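Local coordinates for protein PelA (Pseudomonas aeruginosa, PDB 5TCB) that probably hydrolyses glycosidic bonds through this glycoside hydrolase domain, one part of a longer protein that probably also has deacetylase activity, at residues 46-58 against 120-133. Sequence-based numbering, arbitrary orientation.
Sequences VVLEAAHLKPADV and RAAELRKQGYAGLF
Tyr129 reaches from the loop after helix 111-126 between Val58, Ala50 and Leu48. Val58 CG1 sits over one ring face, 4.2 Å from the centroid and 11° off the normal, a CH-pi contact, while Val58 CG2 presses on Tyr129 CZ at 3.4 Å. Having CG1 anti to the backbone N (chi1 -177°) sets both methyls against this ring. Leu48 CD1 meets the ring edge near its plane, and Ala50 CB lies 3.5 Å from Leu124 CD2, which also lies over one face of the Arg120 guanidinium, offset toward its rim.

No hydrogen bond joins the segments; water does the bridging. The Tyr129 hydroxyl, set among Ala50 CB, Val58 CG2 and the Leu53 side chain, meets in the ring plane a water 2.7 Å from OH, also bonded to Ala50 O and Gln127 OE1. A bend at chi2 (-149°) carries the Gln127 amide across Pro55 at a slant, OE1 3.6 Å from Pro55 CG. A second water donates to Pro55 O and Gln127 O, tying helix 55-63 to the turn at Gly128.

Behind this shell, a Schellman motif with Gly128 at positive phi turns the chain toward Tyr129.

Deeper in, Val47 CG1 packs on Phe133 CB at 3.4 Å, and the Phe133 ring meets Phe29 and Phe172 edge-to-face. The eight parallel strands are consistent with the (beta/alpha)8 barrel of GH114: helix 55-63, after strand 45-48, packs on the loop joining helix 111-126 to strand 131-135, and strand 67-73 runs between these strands, its Pro68 touching Val58 and its Leu72 touching Arg120.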
loop_
_atom_site.group_PDB
_atom_site.type_symbol
_atom_site.label_atom_id
_atom_site.label_comp_id
_atom_site.label_asym_id
_atom_site.label_seq_id
_atom_site.Cartn_x
_atom_site.Cartn_y
_atom_site.Cartn_z
ATOM N N VAL A 46 3.635 -9.573 -5.814
ATOM C CA VAL A 46 3.850 -9.812 -4.390
ATOM C C VAL A 46 4.415 -8.539 -3.772
ATOM O O VAL A 46 5.443 -8.034 -4.228
ATOM C CB VAL A 46 4.784 -11.003 -4.131
ATOM C CG1 VAL A 46 4.897 -11.257 -2.647
ATOM C CG2 VAL A 46 4.251 -12.242 -4.801
ATOM N N VAL A 47 3.747 -8.039 -2.736
ATOM C CA VAL A 47 4.192 -6.874 -1.983
ATOM C C VAL A 47 4.788 -7.336 -0.664
ATOM O O VAL A 47 4.153 -8.077 0.091
ATOM C CB VAL A 47 3.027 -5.912 -1.742
ATOM C CG1 VAL A 47 3.533 -4.678 -0.971
ATOM C CG2 VAL A 47 2.351 -5.497 -3.050
ATOM N N LEU A 48 6.010 -6.899 -0.385
ATOM C CA LEU A 48 6.799 -7.378 0.735
ATOM C C LEU A 48 7.342 -6.219 1.555
ATOM O O LEU A 48 7.595 -5.126 1.034
ATOM C CB LEU A 48 7.992 -8.198 0.259
ATOM C CG LEU A 48 7.577 -9.355 -0.638
ATOM C CD1 LEU A 48 8.459 -9.419 -1.850
ATOM C CD2 LEU A 48 7.598 -10.619 0.154
ATOM N N GLU A 49 7.589 -6.489 2.829
ATOM C CA GLU A 49 8.438 -5.617 3.634
ATOM C C GLU A 49 9.875 -6.005 3.343
ATOM O O GLU A 49 10.351 -7.069 3.771
ATOM C CB GLU A 49 8.085 -5.737 5.114
ATOM C CG GLU A 49 9.043 -5.002 6.049
ATOM C CD GLU A 49 9.327 -3.576 5.617
ATOM O OE1 GLU A 49 8.407 -2.727 5.563
ATOM O OE2 GLU A 49 10.509 -3.306 5.323
ATOM N N ALA A 50 10.577 -5.129 2.630
ATOM C CA ALA A 50 11.925 -5.420 2.145
ATOM C C ALA A 50 12.937 -5.665 3.269
ATOM O O ALA A 50 13.971 -6.313 3.051
ATOM C CB ALA A 50 12.382 -4.263 1.243
ATOM N N ALA A 51 12.683 -5.156 4.471
ATOM C CA ALA A 51 13.593 -5.397 5.580
ATOM C C ALA A 51 13.774 -6.878 5.872
ATOM O O ALA A 51 14.756 -7.258 6.511
ATOM C CB ALA A 51 13.079 -4.671 6.826
ATOM N N HIS A 52 12.862 -7.727 5.407
ATOM C CA HIS A 52 12.889 -9.153 5.711
ATOM C C HIS A 52 13.370 -10.002 4.551
ATOM O O HIS A 52 13.304 -11.240 4.627
ATOM C CB HIS A 52 11.500 -9.590 6.154
ATOM C CG HIS A 52 11.042 -8.864 7.365
ATOM N ND1 HIS A 52 11.815 -8.785 8.502
ATOM C CD2 HIS A 52 9.928 -8.135 7.609
ATOM C CE1 HIS A 52 11.193 -8.040 9.398
ATOM N NE2 HIS A 52 10.043 -7.640 8.885
ATOM N N LEU A 53 13.827 -9.378 3.468
ATOM C CA LEU A 53 14.325 -10.106 2.309
ATOM C C LEU A 53 15.719 -9.642 1.967
ATOM O O LEU A 53 16.119 -8.526 2.296
ATOM C CB LEU A 53 13.485 -9.884 1.052
ATOM C CG LEU A 53 12.163 -10.592 0.910
ATOM C CD1 LEU A 53 11.121 -9.809 1.685
ATOM C CD2 LEU A 53 11.877 -10.680 -0.556
ATOM N N LYS A 54 16.455 -10.505 1.301
ATOM C CA LYS A 54 17.722 -10.145 0.719
ATOM C C LYS A 54 17.588 -10.072 -0.788
ATOM O O LYS A 54 16.634 -10.605 -1.359
ATOM C CB LYS A 54 18.794 -11.172 1.102
ATOM C CG LYS A 54 19.104 -11.232 2.591
ATOM C CD LYS A 54 19.547 -9.869 3.103
ATOM C CE LYS A 54 19.863 -9.869 4.585
ATOM N NZ LYS A 54 20.082 -8.473 5.042
ATOM N N PRO A 55 18.534 -9.429 -1.478
ATOM C CA PRO A 55 18.414 -9.343 -2.939
ATOM C C PRO A 55 18.281 -10.692 -3.634
ATOM O O PRO A 55 17.586 -10.777 -4.653
ATOM C CB PRO A 55 19.694 -8.607 -3.343
ATOM C CG PRO A 55 19.999 -7.739 -2.149
ATOM C CD PRO A 55 19.619 -8.571 -0.958
ATOM N N ALA A 56 18.912 -11.755 -3.123
ATOM C CA ALA A 56 18.755 -13.060 -3.753
ATOM C C ALA A 56 17.314 -13.537 -3.686
ATOM O O ALA A 56 16.847 -14.261 -4.581
ATOM C CB ALA A 56 19.663 -14.090 -3.084
ATOM N N ASP A 57 16.601 -13.177 -2.622
ATOM C CA ASP A 57 15.209 -13.566 -2.503
ATOM C C ASP A 57 14.367 -12.842 -3.549
ATOM O O ASP A 57 13.439 -13.413 -4.133
ATOM C CB ASP A 57 14.692 -13.237 -1.093
ATOM C CG ASP A 57 15.496 -13.907 0.012
ATOM O OD1 ASP A 57 15.998 -15.047 -0.178
ATOM O OD2 ASP A 57 15.615 -13.296 1.088
ATOM N N VAL A 58 14.629 -11.550 -3.733
ATOM C CA VAL A 58 13.895 -10.759 -4.719
ATOM C C VAL A 58 14.152 -11.309 -6.114
ATOM O O VAL A 58 13.223 -11.429 -6.938
ATOM C CB VAL A 58 14.305 -9.277 -4.604
ATOM C CG1 VAL A 58 13.515 -8.435 -5.561
ATOM C CG2 VAL A 58 14.072 -8.764 -3.185
ATOM N N ARG A 120 15.389 6.019 -0.320
ATOM C CA ARG A 120 14.872 4.678 -0.083
ATOM C C ARG A 120 14.425 4.029 -1.386
ATOM O O ARG A 120 14.704 2.846 -1.630
ATOM C CB ARG A 120 13.719 4.756 0.918
ATOM C CG ARG A 120 13.133 3.442 1.326
ATOM C CD ARG A 120 14.093 2.639 2.158
ATOM N NE ARG A 120 13.537 1.333 2.503
ATOM C CZ ARG A 120 14.250 0.216 2.578
ATOM N NH1 ARG A 120 15.551 0.232 2.317
ATOM N NH2 ARG A 120 13.655 -0.923 2.905
ATOM N N ALA A 121 13.746 4.790 -2.242
ATOM C CA ALA A 121 13.329 4.244 -3.521
ATOM C C ALA A 121 14.535 3.790 -4.322
ATOM O O ALA A 121 14.495 2.737 -4.952
ATOM C CB ALA A 121 12.522 5.278 -4.298
ATOM N N ALA A 122 15.608 4.589 -4.331
ATOM C CA ALA A 122 16.794 4.195 -5.084
ATOM C C ALA A 122 17.391 2.910 -4.534
ATOM O O ALA A 122 17.849 2.047 -5.296
ATOM C CB ALA A 122 17.813 5.318 -5.051
ATOM N N GLU A 123 17.440 2.777 -3.207
ATOM C CA GLU A 123 17.986 1.555 -2.617
ATOM C C GLU A 123 17.140 0.339 -2.979
ATOM O O GLU A 123 17.686 -0.723 -3.291
ATOM C CB GLU A 123 18.096 1.682 -1.099
ATOM C CG GLU A 123 19.228 2.597 -0.638
ATOM C CD GLU A 123 20.552 2.263 -1.319
ATOM O OE1 GLU A 123 20.963 1.084 -1.280
ATOM O OE2 GLU A 123 21.167 3.173 -1.917
ATOM N N LEU A 124 15.813 0.483 -2.945
ATOM C CA LEU A 124 14.923 -0.622 -3.290
ATOM C C LEU A 124 15.047 -0.975 -4.772
ATOM O O LEU A 124 15.010 -2.158 -5.131
ATOM C CB LEU A 124 13.494 -0.252 -2.890
ATOM C CG LEU A 124 13.360 -0.139 -1.366
ATOM C CD1 LEU A 124 12.044 0.539 -1.021
ATOM C CD2 LEU A 124 13.491 -1.508 -0.681
ATOM N N ARG A 125 15.243 0.019 -5.638
ATOM C CA ARG A 125 15.547 -0.252 -7.049
ATOM C C ARG A 125 16.813 -1.092 -7.184
ATOM O O ARG A 125 16.839 -2.073 -7.936
ATOM C CB ARG A 125 15.682 1.050 -7.833
ATOM C CG ARG A 125 16.161 0.896 -9.308
ATOM C CD ARG A 125 17.530 1.500 -9.526
ATOM N NE ARG A 125 17.510 2.907 -9.161
ATOM C CZ ARG A 125 18.571 3.652 -8.883
ATOM N NH1 ARG A 125 19.804 3.153 -8.960
ATOM N NH2 ARG A 125 18.390 4.916 -8.539
ATOM N N LYS A 126 17.877 -0.713 -6.472
ATOM C CA LYS A 126 19.140 -1.443 -6.574
ATOM C C LYS A 126 19.006 -2.856 -6.048
ATOM O O LYS A 126 19.736 -3.756 -6.500
ATOM C CB LYS A 126 20.237 -0.709 -5.812
ATOM C CG LYS A 126 20.611 0.624 -6.421
ATOM C CD LYS A 126 21.644 1.295 -5.531
ATOM C CE LYS A 126 21.647 2.768 -5.641
ATOM N NZ LYS A 126 22.527 3.303 -4.566
ATOM N N GLN A 127 18.108 -3.078 -5.088
ATOM C CA GLN A 127 17.877 -4.415 -4.552
ATOM C C GLN A 127 17.108 -5.324 -5.493
ATOM O O GLN A 127 17.014 -6.524 -5.214
ATOM C CB GLN A 127 17.101 -4.329 -3.249
ATOM C CG GLN A 127 17.861 -3.768 -2.074
ATOM C CD GLN A 127 17.349 -4.389 -0.799
ATOM O OE1 GLN A 127 17.717 -5.524 -0.456
ATOM N NE2 GLN A 127 16.463 -3.688 -0.118
ATOM N N GLY A 128 16.551 -4.800 -6.578
ATOM C CA GLY A 128 15.891 -5.629 -7.562
ATOM C C GLY A 128 14.393 -5.558 -7.560
ATOM O O GLY A 128 13.767 -6.246 -8.367
ATOM N N TYR A 129 13.782 -4.728 -6.727
ATOM C CA TYR A 129 12.330 -4.657 -6.725
ATOM C C TYR A 129 11.821 -4.112 -8.051
ATOM O O TYR A 129 12.404 -3.216 -8.658
ATOM C CB TYR A 129 11.817 -3.809 -5.538
ATOM C CG TYR A 129 11.976 -4.569 -4.260
ATOM C CD1 TYR A 129 11.042 -5.529 -3.890
ATOM C CD2 TYR A 129 13.088 -4.384 -3.445
ATOM C CE1 TYR A 129 11.202 -6.267 -2.738
ATOM C CE2 TYR A 129 13.263 -5.127 -2.306
ATOM C CZ TYR A 129 12.317 -6.069 -1.948
ATOM O OH TYR A 129 12.484 -6.844 -0.805
ATOM N N ALA A 130 10.706 -4.666 -8.511
ATOM C CA ALA A 130 10.062 -4.202 -9.732
ATOM C C ALA A 130 9.144 -3.018 -9.512
ATOM O O ALA A 130 8.665 -2.420 -10.484
ATOM C CB ALA A 130 9.274 -5.344 -10.350
ATOM N N GLY A 131 8.864 -2.687 -8.263
ATOM C CA GLY A 131 7.950 -1.605 -7.973
ATOM C C GLY A 131 7.892 -1.346 -6.485
ATOM O O GLY A 131 8.537 -2.025 -5.672
ATOM N N LEU A 132 7.078 -0.331 -6.152
ATOM C CA LEU A 132 6.841 0.089 -4.788
ATOM C C LEU A 132 5.348 0.082 -4.513
ATOM O O LEU A 132 4.557 0.481 -5.371
ATOM C CB LEU A 132 7.330 1.502 -4.547
ATOM C CG LEU A 132 8.800 1.781 -4.846
ATOM C CD1 LEU A 132 9.116 3.282 -4.757
ATOM C CD2 LEU A 132 9.689 0.999 -3.931
ATOM N N PHE A 133 4.982 -0.381 -3.323
ATOM C CA PHE A 133 3.621 -0.248 -2.824
ATOM C C PHE A 133 3.605 0.980 -1.934
ATOM O O PHE A 133 4.248 0.996 -0.881
ATOM C CB PHE A 133 3.150 -1.483 -2.075
ATOM C CG PHE A 133 1.720 -1.361 -1.587
ATOM C CD1 PHE A 133 0.679 -1.421 -2.480
ATOM C CD2 PHE A 133 1.430 -1.175 -0.257
ATOM C CE1 PHE A 133 -0.627 -1.304 -2.063
ATOM C CE2 PHE A 133 0.102 -1.035 0.164
ATOM C CZ PHE A 133 -0.907 -1.125 -0.753
HETATM O O HOH W 1 14.972 -6.590 0.213
HETATM O O HOH W 2 17.727 -8.739 -6.746
#